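Local coordinates for mandelate racemase/muconate lactonizing enzyme, C-terminal domain protein (PDB 4DWD) that binds magnesium and, as a member of the mandelate racemase/muconate lactonizing enzyme family, probably acts as a hydro-lyase, at residues T24-R29 with A50-V55; C128-G133 with A148-A153; G165-C170 with G248-T253; N309-S314 with P353-V358; R331-P334 with N338-E341. All blocks are in the same frame, centred on the assembly; numbering follows the deposited sequence.

Interaction 1 (T24-R29 with A50-V55); sequences TSAFVR and ASLGVV
Leu52 reaches from its helix onto Ala26 and the neighbouring backbone of the strand, while one helical turn further on Val55 meets Val28. Leu52 CB carries the chain outward without touching the strand itself. With CG set anti to the carbonyl carbon (chi1 -67°), the fork is delivered against the methyl of Ala26: CG lies 3.8 Å from Ala26 CB. CD1 stays with the same residue, also 3.8 Å from Ala26 CB and close to its CA. CD2 goes the other way along the strand and ends 3.5 Å from Phe27 O, a carbon resting against a carbonyl oxygen rather than a bond. The fork of Leu52, CG with its two methyls, thus sits around the single methyl of Ala26.

Val28 and Val55 meet differently, tip to tip: Val28 CG2 is 4.0 Å from Val55 CG2 and about as far from Val55 CG1, so one methyl faces two. Phe27, between the two contact points on the strand, directs its ring to the other side of the sheet, where it meets Phe336.

The axes of strand and helix run nearly parallel, 16° apart at 8.9 Å, as expected of a helix lying on the face of the antiparallel sheet in the N-terminal domain of this family. Leu52 also touches Ala10 and Ser12 on strand 5-14, and helix 90-110 closes in with Ala94 on Val55 and Ala97 on Val28. Apart from Leu52 CD2 on Phe27 O, only aliphatic groups meet and nothing directional joins the segments; the fit depends on shape and the exclusion of water.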
# COMPACT_ATOMS: atom_id res chain seq x y z
N THR B 24 -27.24 -36.33 14.27
CA THR B 24 -27.89 -35.55 15.34
C THR B 24 -27.74 -34.04 15.17
O THR B 24 -26.76 -33.55 14.61
CB THR B 24 -27.49 -35.94 16.79
OG1 THR B 24 -26.21 -35.39 17.12
CG2 THR B 24 -27.48 -37.45 16.99
N SER B 25 -28.75 -33.34 15.66
CA SER B 25 -28.84 -31.90 15.57
C SER B 25 -28.90 -31.27 16.95
O SER B 25 -29.06 -31.97 17.97
CB SER B 25 -30.05 -31.51 14.72
OG SER B 25 -29.84 -31.93 13.38
N ALA B 26 -28.74 -29.95 16.97
CA ALA B 26 -28.64 -29.20 18.20
C ALA B 26 -29.64 -28.03 18.18
O ALA B 26 -29.48 -27.06 17.41
CB ALA B 26 -27.22 -28.70 18.40
N PHE B 27 -30.66 -28.13 19.03
CA PHE B 27 -31.73 -27.14 19.05
C PHE B 27 -31.83 -26.46 20.40
O PHE B 27 -31.43 -27.03 21.42
CB PHE B 27 -33.08 -27.77 18.67
CG PHE B 27 -33.10 -28.39 17.30
CD1 PHE B 27 -32.99 -27.58 16.17
CD2 PHE B 27 -33.21 -29.77 17.13
CE1 PHE B 27 -33.01 -28.14 14.89
CE2 PHE B 27 -33.21 -30.34 15.86
CZ PHE B 27 -33.11 -29.52 14.74
N VAL B 28 -32.35 -25.24 20.38
CA VAL B 28 -32.68 -24.52 21.60
C VAL B 28 -34.18 -24.25 21.56
O VAL B 28 -34.70 -23.71 20.58
CB VAL B 28 -31.87 -23.21 21.73
CG1 VAL B 28 -32.34 -22.40 22.93
CG2 VAL B 28 -30.38 -23.51 21.87
N ARG B 29 -34.88 -24.65 22.62
CA ARG B 29 -36.29 -24.33 22.76
C ARG B 29 -36.45 -23.32 23.88
O ARG B 29 -36.04 -23.58 25.02
CB ARG B 29 -37.13 -25.59 23.04
CG ARG B 29 -38.60 -25.26 23.30
CD ARG B 29 -39.49 -26.49 23.34
NE ARG B 29 -39.07 -27.46 24.34
CZ ARG B 29 -39.42 -28.74 24.30
NH1 ARG B 29 -40.18 -29.20 23.32
NH2 ARG B 29 -38.99 -29.57 25.24
N ALA B 50 -21.01 -29.22 22.60
CA ALA B 50 -20.34 -28.15 23.32
C ALA B 50 -21.18 -26.87 23.29
O ALA B 50 -21.35 -26.21 24.32
CB ALA B 50 -18.94 -27.90 22.77
N SER B 51 -21.74 -26.52 22.12
CA SER B 51 -22.63 -25.35 22.06
C SER B 51 -23.85 -25.49 22.97
O SER B 51 -24.24 -24.53 23.65
CB SER B 51 -23.08 -25.05 20.63
OG SER B 51 -22.00 -24.61 19.83
N LEU B 52 -24.45 -26.67 22.99
CA LEU B 52 -25.59 -26.93 23.86
C LEU B 52 -25.23 -26.80 25.34
O LEU B 52 -26.02 -26.27 26.13
CB LEU B 52 -26.19 -28.30 23.56
CG LEU B 52 -26.85 -28.47 22.18
CD1 LEU B 52 -27.31 -29.92 22.03
CD2 LEU B 52 -28.02 -27.51 21.98
N GLY B 53 -24.03 -27.25 25.71
CA GLY B 53 -23.54 -27.08 27.08
C GLY B 53 -23.36 -25.61 27.45
O GLY B 53 -23.67 -25.20 28.57
N VAL B 54 -22.87 -24.80 26.50
CA VAL B 54 -22.72 -23.37 26.75
C VAL B 54 -24.10 -22.72 26.91
O VAL B 54 -24.29 -21.89 27.80
CB VAL B 54 -21.87 -22.71 25.63
CG1 VAL B 54 -21.96 -21.19 25.71
CG2 VAL B 54 -20.41 -23.15 25.74
N VAL B 55 -25.07 -23.13 26.10
CA VAL B 55 -26.45 -22.65 26.31
C VAL B 55 -26.94 -22.99 27.73
O VAL B 55 -27.39 -22.10 28.46
CB VAL B 55 -27.43 -23.20 25.25
CG1 VAL B 55 -28.87 -22.82 25.56
CG2 VAL B 55 -27.05 -22.70 23.85

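Interaction 2 (C128-G133 with A148-A153); sequences CYSSIG and ARRVEA
Ser131 O takes a hydrogen bond from Arg150 NH1, 3.0 Å long and moderately bent (N-H...O 149°). The donor stands above the plane of the carbonyl group, 55° out of it, and the oxygen in turn is somewhat tilted from the guanidinium plane. This is one of three grips on the same arginine: NE forms a salt bridge with Glu154 OE2 and NH2 bonds to Leu325 O, so each guanidinium nitrogen of this buried side chain has an acceptor. The charge is therefore probably well compensated, and the group has little freedom to turn.

Arg150 gets there by folding its chain at chi2 and chi3, which turns the guanidinium in over the strand backbone. The bent methylene part packs against Ile132, the two side chains sliding past each other in opposite directions. Ile132 CD1 lies 3.8 Å from Arg150 CB, and Ile132 CG1 sits over one face of the guanidinium, 3.8 Å from Arg150 NH1. Ser130 contributes mainly bulk, its CA 3.9 Å from Arg150 NH2; its hydroxyl OG is bonded to Glu154 OE1, so the one glutamate ties both residues together.

Strand 125-132 and helix 140-154 are the first two elements of a beta-alpha-beta unit completed by strand 158-162, and their axes run roughly antiparallel, 157° apart at 9.2 Å. While Ser130 faces the helix, Ser131 points its CB away from it, and its OG is hydrogen-bonded to Glu324 and Arg162. The arginine thus spans from its outer helix to strand 125-132 and to Leu325 on the adjoining barrel strand 323-325.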
# COMPACT_ATOMS: atom_id res chain seq x y z
N CYS B 128 -33.46 -22.50 -5.30
CA CYS B 128 -32.49 -23.31 -4.57
C CYS B 128 -31.30 -23.73 -5.45
O CYS B 128 -31.39 -23.69 -6.68
CB CYS B 128 -33.16 -24.56 -3.97
SG CYS B 128 -33.47 -25.91 -5.13
N TYR B 129 -30.18 -24.09 -4.81
CA TYR B 129 -29.13 -24.82 -5.51
C TYR B 129 -28.87 -26.14 -4.81
O TYR B 129 -28.87 -26.21 -3.58
CB TYR B 129 -27.85 -23.98 -5.70
CG TYR B 129 -26.91 -23.76 -4.52
CD1 TYR B 129 -25.98 -24.73 -4.16
CD2 TYR B 129 -26.91 -22.55 -3.81
CE1 TYR B 129 -25.08 -24.52 -3.12
CE2 TYR B 129 -26.01 -22.33 -2.76
CZ TYR B 129 -25.11 -23.32 -2.42
OH TYR B 129 -24.21 -23.14 -1.40
N SER B 130 -28.68 -27.20 -5.60
CA SER B 130 -28.38 -28.52 -5.04
C SER B 130 -26.91 -28.54 -4.64
O SER B 130 -26.02 -28.40 -5.50
CB SER B 130 -28.64 -29.62 -6.07
OG SER B 130 -30.01 -29.66 -6.44
N SER B 131 -26.68 -28.70 -3.35
CA SER B 131 -25.34 -28.70 -2.78
C SER B 131 -24.99 -30.15 -2.46
O SER B 131 -25.57 -30.74 -1.55
CB SER B 131 -25.32 -27.82 -1.54
OG SER B 131 -24.01 -27.66 -1.05
N ILE B 132 -24.05 -30.70 -3.24
CA ILE B 132 -23.77 -32.14 -3.27
C ILE B 132 -22.36 -32.42 -2.75
O ILE B 132 -21.37 -32.07 -3.41
CB ILE B 132 -23.93 -32.67 -4.70
CG1 ILE B 132 -25.31 -32.25 -5.23
CG2 ILE B 132 -23.65 -34.17 -4.76
CD1 ILE B 132 -25.54 -32.50 -6.70
N GLY B 133 -22.28 -33.04 -1.58
CA GLY B 133 -21.01 -33.22 -0.90
C GLY B 133 -20.36 -34.57 -1.13
O GLY B 133 -20.92 -35.42 -1.83
N ALA B 148 -26.76 -36.19 -11.10
CA ALA B 148 -27.95 -36.42 -11.92
C ALA B 148 -29.16 -36.74 -11.04
O ALA B 148 -30.25 -36.23 -11.28
CB ALA B 148 -27.70 -37.55 -12.92
N ARG B 149 -28.95 -37.55 -10.01
CA ARG B 149 -30.03 -37.92 -9.09
C ARG B 149 -30.64 -36.70 -8.39
O ARG B 149 -31.87 -36.53 -8.37
CB ARG B 149 -29.53 -38.93 -8.05
CG ARG B 149 -30.60 -39.51 -7.15
CD ARG B 149 -29.99 -40.37 -6.06
NE ARG B 149 -29.32 -39.57 -5.03
CZ ARG B 149 -29.94 -38.95 -4.03
NH1 ARG B 149 -31.27 -39.02 -3.92
NH2 ARG B 149 -29.24 -38.25 -3.14
N ARG B 150 -29.78 -35.85 -7.82
CA ARG B 150 -30.22 -34.68 -7.06
C ARG B 150 -30.91 -33.68 -8.00
O ARG B 150 -31.93 -33.09 -7.65
CB ARG B 150 -29.04 -34.00 -6.36
CG ARG B 150 -28.30 -34.81 -5.30
CD ARG B 150 -28.95 -34.81 -3.92
NE ARG B 150 -29.37 -33.46 -3.50
CZ ARG B 150 -28.67 -32.63 -2.75
NH1 ARG B 150 -27.48 -32.98 -2.25
NH2 ARG B 150 -29.16 -31.43 -2.49
N VAL B 151 -30.36 -33.50 -9.19
CA VAL B 151 -30.92 -32.55 -10.15
C VAL B 151 -32.31 -32.98 -10.61
O VAL B 151 -33.22 -32.15 -10.68
CB VAL B 151 -29.98 -32.31 -11.36
CG1 VAL B 151 -30.71 -31.62 -12.50
CG2 VAL B 151 -28.79 -31.49 -10.91
N GLU B 152 -32.48 -34.27 -10.88
CA GLU B 152 -33.79 -34.81 -11.27
C GLU B 152 -34.82 -34.55 -10.16
O GLU B 152 -35.97 -34.19 -10.43
CB GLU B 152 -33.71 -36.31 -11.59
CG GLU B 152 -34.94 -36.89 -12.29
CD GLU B 152 -36.12 -37.14 -11.37
OE1 GLU B 152 -35.92 -37.35 -10.14
OE2 GLU B 152 -37.27 -37.13 -11.86
N ALA B 153 -34.40 -34.72 -8.91
CA ALA B 153 -35.30 -34.62 -7.76
C ALA B 153 -35.66 -33.17 -7.41
O ALA B 153 -36.78 -32.88 -6.96
CB ALA B 153 -34.68 -35.31 -6.55

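Interaction 3 (G165-C170 with G248-T253); sequences GDRTRC and GEQTYT
Arg167 and Gln250 meet through one close bond: Arg167 NH1 donates to Gln250 OE1 over 2.8 Å at 155°. The oxygen lies in the guanidinium plane, at its edge, and offers an in-plane lone pair, although the flat groups stand nearly perpendicular (83°). Gln250 NE2 is near, 3.0 Å from Arg167 NH1, but both are donors and no bond joins them. Arg167 NE and NH2 are held by Gln227 OE1 and His228 ND1. With an alanine in place of Arg167 all three donors go, which is likely to leave Gln250 OE1, Gln227 OE1 and His228 ND1 without this partner.

Away from this point the contact is loose. The backbones stay apart, 13.6 Å between Arg167 CA and Gln250 CA, and only 78 Å² is buried. Asp166, on the solvent side, organises its own turn, Asp166 OD1 accepting from Thr168 N (2.8 Å) in an Asx turn and from Thr168 OG1.

Val83 of a second subunit packs on both partners. The arginine's loop links strand 158-162 to helix 174-188, and the glutamine's links strand 244-246 to helix 254-263, so the bond ties two barrel loops beside Glu249, a calcium ligand, metal-free in this chain.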
# COMPACT_ATOMS: atom_id res chain seq x y z
N GLY B 165 -13.01 -33.45 1.71
CA GLY B 165 -11.84 -34.30 1.93
C GLY B 165 -11.23 -34.12 3.32
O GLY B 165 -11.77 -33.40 4.17
N ASP B 166 -10.10 -34.77 3.56
CA ASP B 166 -9.42 -34.72 4.85
C ASP B 166 -8.48 -33.51 4.89
O ASP B 166 -7.54 -33.44 4.09
CB ASP B 166 -8.63 -36.02 5.02
CG ASP B 166 -7.84 -36.08 6.32
OD1 ASP B 166 -7.58 -35.03 6.95
OD2 ASP B 166 -7.46 -37.20 6.72
N ARG B 167 -8.73 -32.58 5.82
CA ARG B 167 -7.99 -31.30 5.85
C ARG B 167 -6.55 -31.39 6.38
O ARG B 167 -5.83 -30.38 6.40
CB ARG B 167 -8.76 -30.23 6.64
CG ARG B 167 -9.94 -29.64 5.90
CD ARG B 167 -10.64 -28.62 6.78
NE ARG B 167 -9.97 -27.32 6.77
CZ ARG B 167 -10.46 -26.21 7.32
NH1 ARG B 167 -11.62 -26.25 7.96
NH2 ARG B 167 -9.81 -25.06 7.22
N THR B 168 -6.14 -32.58 6.80
CA THR B 168 -4.72 -32.81 7.10
C THR B 168 -3.95 -33.08 5.81
O THR B 168 -2.73 -33.15 5.83
CB THR B 168 -4.48 -33.97 8.09
OG1 THR B 168 -4.96 -35.20 7.53
CG2 THR B 168 -5.15 -33.70 9.44
N ARG B 169 -4.67 -33.23 4.70
CA ARG B 169 -4.07 -33.48 3.39
C ARG B 169 -4.30 -32.28 2.48
O ARG B 169 -5.24 -31.52 2.67
CB ARG B 169 -4.65 -34.74 2.77
CG ARG B 169 -4.50 -35.98 3.66
CD ARG B 169 -5.00 -37.21 2.94
NE ARG B 169 -4.09 -37.59 1.86
CZ ARG B 169 -4.40 -38.43 0.87
NH1 ARG B 169 -5.60 -38.99 0.82
NH2 ARG B 169 -3.52 -38.70 -0.06
N CYS B 170 -3.44 -32.12 1.48
CA CYS B 170 -3.46 -30.92 0.66
C CYS B 170 -3.07 -31.28 -0.78
O CYS B 170 -2.18 -32.09 -0.98
CB CYS B 170 -2.46 -29.92 1.23
SG CYS B 170 -2.63 -28.26 0.54
N GLY B 248 -16.21 -17.63 4.06
CA GLY B 248 -17.03 -17.07 5.13
C GLY B 248 -17.76 -18.10 5.96
O GLY B 248 -18.23 -17.80 7.05
N GLU B 249 -17.87 -19.33 5.48
CA GLU B 249 -18.63 -20.32 6.24
C GLU B 249 -17.95 -20.64 7.57
O GLU B 249 -18.61 -21.05 8.49
CB GLU B 249 -18.87 -21.59 5.44
CG GLU B 249 -17.62 -22.34 5.05
CD GLU B 249 -17.85 -23.84 5.02
OE1 GLU B 249 -17.03 -24.58 5.60
OE2 GLU B 249 -18.85 -24.27 4.42
N GLN B 250 -16.63 -20.47 7.63
CA GLN B 250 -15.86 -20.64 8.87
C GLN B 250 -15.38 -19.29 9.39
O GLN B 250 -14.27 -19.19 9.94
CB GLN B 250 -14.68 -21.58 8.65
CG GLN B 250 -15.10 -22.99 8.26
CD GLN B 250 -13.91 -23.91 8.15
OE1 GLN B 250 -13.33 -24.33 9.15
NE2 GLN B 250 -13.53 -24.24 6.92
N THR B 251 -16.20 -18.26 9.19
CA THR B 251 -15.98 -16.94 9.76
C THR B 251 -17.13 -16.65 10.73
O THR B 251 -18.30 -16.81 10.36
CB THR B 251 -15.91 -15.88 8.64
OG1 THR B 251 -14.85 -16.23 7.74
CG2 THR B 251 -15.64 -14.50 9.21
N TYR B 252 -16.81 -16.21 11.95
CA TYR B 252 -17.78 -16.26 13.05
C TYR B 252 -18.08 -14.94 13.72
O TYR B 252 -18.89 -14.91 14.63
CB TYR B 252 -17.34 -17.29 14.11
CG TYR B 252 -17.06 -18.67 13.54
CD1 TYR B 252 -18.10 -19.59 13.33
CD2 TYR B 252 -15.76 -19.07 13.20
CE1 TYR B 252 -17.86 -20.85 12.82
CE2 TYR B 252 -15.49 -20.34 12.70
CZ TYR B 252 -16.55 -21.23 12.52
OH TYR B 252 -16.35 -22.49 11.99
N THR B 253 -17.41 -13.87 13.31
CA THR B 253 -17.71 -12.55 13.85
C THR B 253 -17.84 -11.53 12.73
O THR B 253 -17.30 -11.72 11.63
CB THR B 253 -16.63 -12.03 14.83
OG1 THR B 253 -15.42 -11.78 14.10
CG2 THR B 253 -16.36 -13.04 15.96

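Interaction 4 (N309-S314 with P353-V358); sequences NIHVLS and PGLGIV
His311 points its ring at the backbone of loop 353-358 at Gly354 and Leu355, and His311 NE2 donates a hydrogen bond to Leu355 O, 2.8 Å long at 159°. The oxygen lies at the edge of the imidazole, close to its plane, whereas the donor stands above the plane of the carbonyl, 38° out of it. The carbons on either side of NE2 settle against the same loop: His311 CE1 is 3.5 Å from Gly354 O, and His311 CD2 is 4.2 Å from Leu355 CD2. A phenylalanine in its place has neither ring nitrogen and would probably leave Leu355 O without this donor and the partner of ND1 without its mate.

Next come the features that set the ring there. CG of His311 is anti to the carbonyl carbon (chi1 -80°), which swings the ring off the helix toward the loop. The other ring nitrogen, ND1, also has a hydrogen-bond partner outside the two segments. Within the helix, Ser314 OG donates to the backbone His311 O, 2.8 Å away, three residues back. On the loop side, Leu355 N is bonded to Asp104 OD1, Gly354 pairs through its backbone with Gln112 and Ile114, and Ile114 touches both His311 and Leu355.

Helix 304-314 precedes barrel strand 323-325, and the loop leads on to helix 361-367 and the last strands, which join the N-terminal sheet. The contact thus belongs to the two-domain design of the enolase superfamily, where the end of the chain runs back from the barrel to complete the capping domain.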
# COMPACT_ATOMS: atom_id res chain seq x y z
N ASN B 309 -32.65 -18.91 7.67
CA ASN B 309 -31.92 -18.52 6.46
C ASN B 309 -32.85 -17.92 5.41
O ASN B 309 -32.55 -16.85 4.87
CB ASN B 309 -31.16 -19.74 5.91
CG ASN B 309 -30.11 -19.37 4.86
OD1 ASN B 309 -29.35 -18.43 5.03
ND2 ASN B 309 -30.05 -20.16 3.79
N ILE B 310 -33.97 -18.59 5.12
CA ILE B 310 -34.87 -18.05 4.08
C ILE B 310 -35.62 -16.77 4.51
O ILE B 310 -35.88 -15.91 3.67
CB ILE B 310 -35.81 -19.11 3.45
CG1 ILE B 310 -36.81 -19.66 4.47
CG2 ILE B 310 -34.98 -20.21 2.76
CD1 ILE B 310 -37.88 -20.54 3.85
N HIS B 311 -35.95 -16.60 5.79
CA HIS B 311 -36.49 -15.30 6.21
C HIS B 311 -35.50 -14.20 5.92
O HIS B 311 -35.87 -13.16 5.37
CB HIS B 311 -36.89 -15.30 7.68
CG HIS B 311 -38.23 -15.94 7.95
ND1 HIS B 311 -39.39 -15.24 7.88
CD2 HIS B 311 -38.58 -17.25 8.29
CE1 HIS B 311 -40.42 -16.06 8.17
NE2 HIS B 311 -39.93 -17.29 8.41
N VAL B 312 -34.24 -14.39 6.29
CA VAL B 312 -33.23 -13.38 6.02
C VAL B 312 -33.02 -13.17 4.52
O VAL B 312 -33.00 -12.05 4.05
CB VAL B 312 -31.89 -13.70 6.72
CG1 VAL B 312 -30.73 -12.87 6.17
CG2 VAL B 312 -32.02 -13.51 8.23
N LEU B 313 -32.90 -14.26 3.76
CA LEU B 313 -32.66 -14.10 2.32
C LEU B 313 -33.82 -13.48 1.53
O LEU B 313 -33.60 -12.86 0.49
CB LEU B 313 -32.18 -15.42 1.69
CG LEU B 313 -30.74 -15.74 2.12
CD1 LEU B 313 -30.36 -17.16 1.73
CD2 LEU B 313 -29.75 -14.74 1.55
N SER B 314 -35.04 -13.63 2.05
CA SER B 314 -36.19 -12.98 1.41
C SER B 314 -36.04 -11.46 1.42
O SER B 314 -36.63 -10.78 0.56
CB SER B 314 -37.50 -13.40 2.09
OG SER B 314 -37.70 -12.75 3.34
N PRO B 353 -46.75 -16.69 11.71
CA PRO B 353 -45.94 -15.89 12.63
C PRO B 353 -44.64 -16.56 13.05
O PRO B 353 -44.56 -17.79 13.15
CB PRO B 353 -46.88 -15.70 13.82
CG PRO B 353 -48.24 -15.70 13.19
CD PRO B 353 -48.15 -16.80 12.17
N GLY B 354 -43.61 -15.74 13.29
CA GLY B 354 -42.31 -16.26 13.68
C GLY B 354 -41.60 -16.91 12.50
O GLY B 354 -41.66 -16.41 11.38
N LEU B 355 -40.91 -18.02 12.76
CA LEU B 355 -40.26 -18.78 11.69
C LEU B 355 -41.25 -19.49 10.79
O LEU B 355 -41.02 -19.63 9.59
CB LEU B 355 -39.36 -19.86 12.30
CG LEU B 355 -38.07 -19.36 12.94
CD1 LEU B 355 -37.48 -20.50 13.74
CD2 LEU B 355 -37.07 -18.86 11.89
N GLY B 356 -42.34 -19.96 11.37
CA GLY B 356 -43.31 -20.76 10.64
C GLY B 356 -42.95 -22.23 10.54
O GLY B 356 -43.57 -22.95 9.77
N ILE B 357 -41.96 -22.67 11.31
CA ILE B 357 -41.55 -24.08 11.34
C ILE B 357 -42.51 -24.83 12.25
O ILE B 357 -42.90 -24.31 13.30
CB ILE B 357 -40.07 -24.27 11.80
CG1 ILE B 357 -39.66 -25.74 11.68
CG2 ILE B 357 -39.87 -23.83 13.24
CD1 ILE B 357 -38.63 -26.04 10.64
N VAL B 358 -42.90 -26.03 11.83
CA VAL B 358 -43.84 -26.86 12.58
C VAL B 358 -43.13 -28.11 13.10
O VAL B 358 -42.62 -28.92 12.32
CB VAL B 358 -45.07 -27.23 11.71
CG1 VAL B 358 -45.99 -28.19 12.45
CG2 VAL B 358 -45.83 -25.97 11.29

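Interaction 5 (R331-P334 with N338-E341); sequences RGRP and NPAE
Arg333 and Glu341 form a salt bridge across the long loop that joins strands 323-325 and 346-348 of the enolase-superfamily barrel. Arg333 NH2 donates to Glu341 OE1 over 3.1 Å and almost straight, at 171°. The oxygen lies in the guanidinium plane and uses its syn lone pair, while the carboxylate is turned steeply, 76° from the guanidinium. NE of the same arginine is served by a water, which accepts from Arg333 NE at 3.0 Å; that water's link to Glu341 OE1 is weak. Glu341 OE1 thus takes the salt bridge from Arg333 NH2 and at most a weak bond from the water, at an exposed rim where solvent probably weakens the attraction. Asn338, directed elsewhere, has both ends of its amide satisfied by backbone: OD1 by Val358 N and ND2 by Gly356 O.

Beneath the charges Pro339 provides an apolar floor. Its CD sits under the centre of one guanidinium face, and Pro339 CG is 3.7 Å from Arg333 CG, the two side chains crossing at about a right angle. Gly332 lies close on the ring as well, its CA 3.7 Å from Pro339 CB.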
# COMPACT_ATOMS: atom_id res chain seq x y z
N ARG B 331 -33.70 -35.79 6.21
CA ARG B 331 -33.60 -35.98 7.66
C ARG B 331 -34.37 -34.92 8.46
O ARG B 331 -34.50 -35.04 9.68
CB ARG B 331 -32.14 -36.06 8.13
CG ARG B 331 -31.45 -34.70 8.25
CD ARG B 331 -29.95 -34.85 8.54
NE ARG B 331 -29.27 -33.56 8.70
CZ ARG B 331 -28.94 -32.74 7.70
NH1 ARG B 331 -29.24 -33.05 6.45
NH2 ARG B 331 -28.30 -31.59 7.96
N GLY B 332 -34.88 -33.90 7.77
CA GLY B 332 -35.77 -32.93 8.41
C GLY B 332 -37.00 -33.59 9.01
O GLY B 332 -37.53 -33.13 10.03
N ARG B 333 -37.46 -34.68 8.39
CA ARG B 333 -38.54 -35.49 8.92
C ARG B 333 -37.95 -36.66 9.73
O ARG B 333 -36.87 -37.16 9.40
CB ARG B 333 -39.40 -36.01 7.77
CG ARG B 333 -40.04 -34.92 6.93
CD ARG B 333 -40.86 -35.50 5.78
NE ARG B 333 -41.36 -34.45 4.89
CZ ARG B 333 -42.53 -33.84 5.03
NH1 ARG B 333 -43.34 -34.16 6.03
NH2 ARG B 333 -42.90 -32.91 4.16
N PRO B 334 -38.66 -37.13 10.78
CA PRO B 334 -40.01 -36.75 11.20
C PRO B 334 -40.08 -35.68 12.28
O PRO B 334 -41.18 -35.35 12.74
CB PRO B 334 -40.56 -38.07 11.74
CG PRO B 334 -39.38 -38.72 12.36
CD PRO B 334 -38.17 -38.30 11.54
N ASN B 338 -42.75 -29.63 8.30
CA ASN B 338 -42.58 -28.86 7.07
C ASN B 338 -41.14 -28.42 6.81
O ASN B 338 -40.90 -27.25 6.50
CB ASN B 338 -43.51 -27.63 7.08
CG ASN B 338 -43.19 -26.66 8.20
OD1 ASN B 338 -42.55 -27.01 9.19
ND2 ASN B 338 -43.64 -25.43 8.05
N PRO B 339 -40.18 -29.35 6.90
CA PRO B 339 -38.78 -29.00 6.65
C PRO B 339 -38.53 -28.67 5.17
O PRO B 339 -39.43 -28.85 4.34
CB PRO B 339 -38.02 -30.25 7.08
CG PRO B 339 -38.98 -31.36 6.76
CD PRO B 339 -40.35 -30.81 7.05
N ALA B 340 -37.32 -28.19 4.85
CA ALA B 340 -36.96 -27.80 3.49
C ALA B 340 -37.31 -28.86 2.45
O ALA B 340 -36.93 -30.02 2.58
CB ALA B 340 -35.47 -27.50 3.43
N GLU B 341 -38.03 -28.44 1.42
CA GLU B 341 -38.45 -29.35 0.34
C GLU B 341 -38.81 -28.48 -0.85
O GLU B 341 -39.85 -27.81 -0.85
CB GLU B 341 -39.64 -30.19 0.79
CG GLU B 341 -40.18 -31.19 -0.22
CD GLU B 341 -41.22 -32.11 0.39
OE1 GLU B 341 -41.30 -32.19 1.64
OE2 GLU B 341 -41.97 -32.76 -0.37
O HOH W 1 -38.85 -33.57 3.42

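How the interactions relate
Interactions 4 and 5 are the only two that touch. Interaction 5 is nested in the loop closed by interaction 4, and Asn338 joins them, OD1 2.8 Å from Val358 N and ND2 3.0 Å from Gly356 O. Interaction 1, in the N-terminal domain, comes within about 5 Å (nearest atoms) of interaction 5. Interactions 2 and 3, with centres 23 Å apart, border the calcium site of Asp197, Glu223 and Glu249, not occupied in this chain: interaction 3 contains Glu249, and in interaction 2 the Ser131 side chain is about 6 Å from that of Asp197. Interaction 3 lies across the chain's centre from interactions 4 and 5.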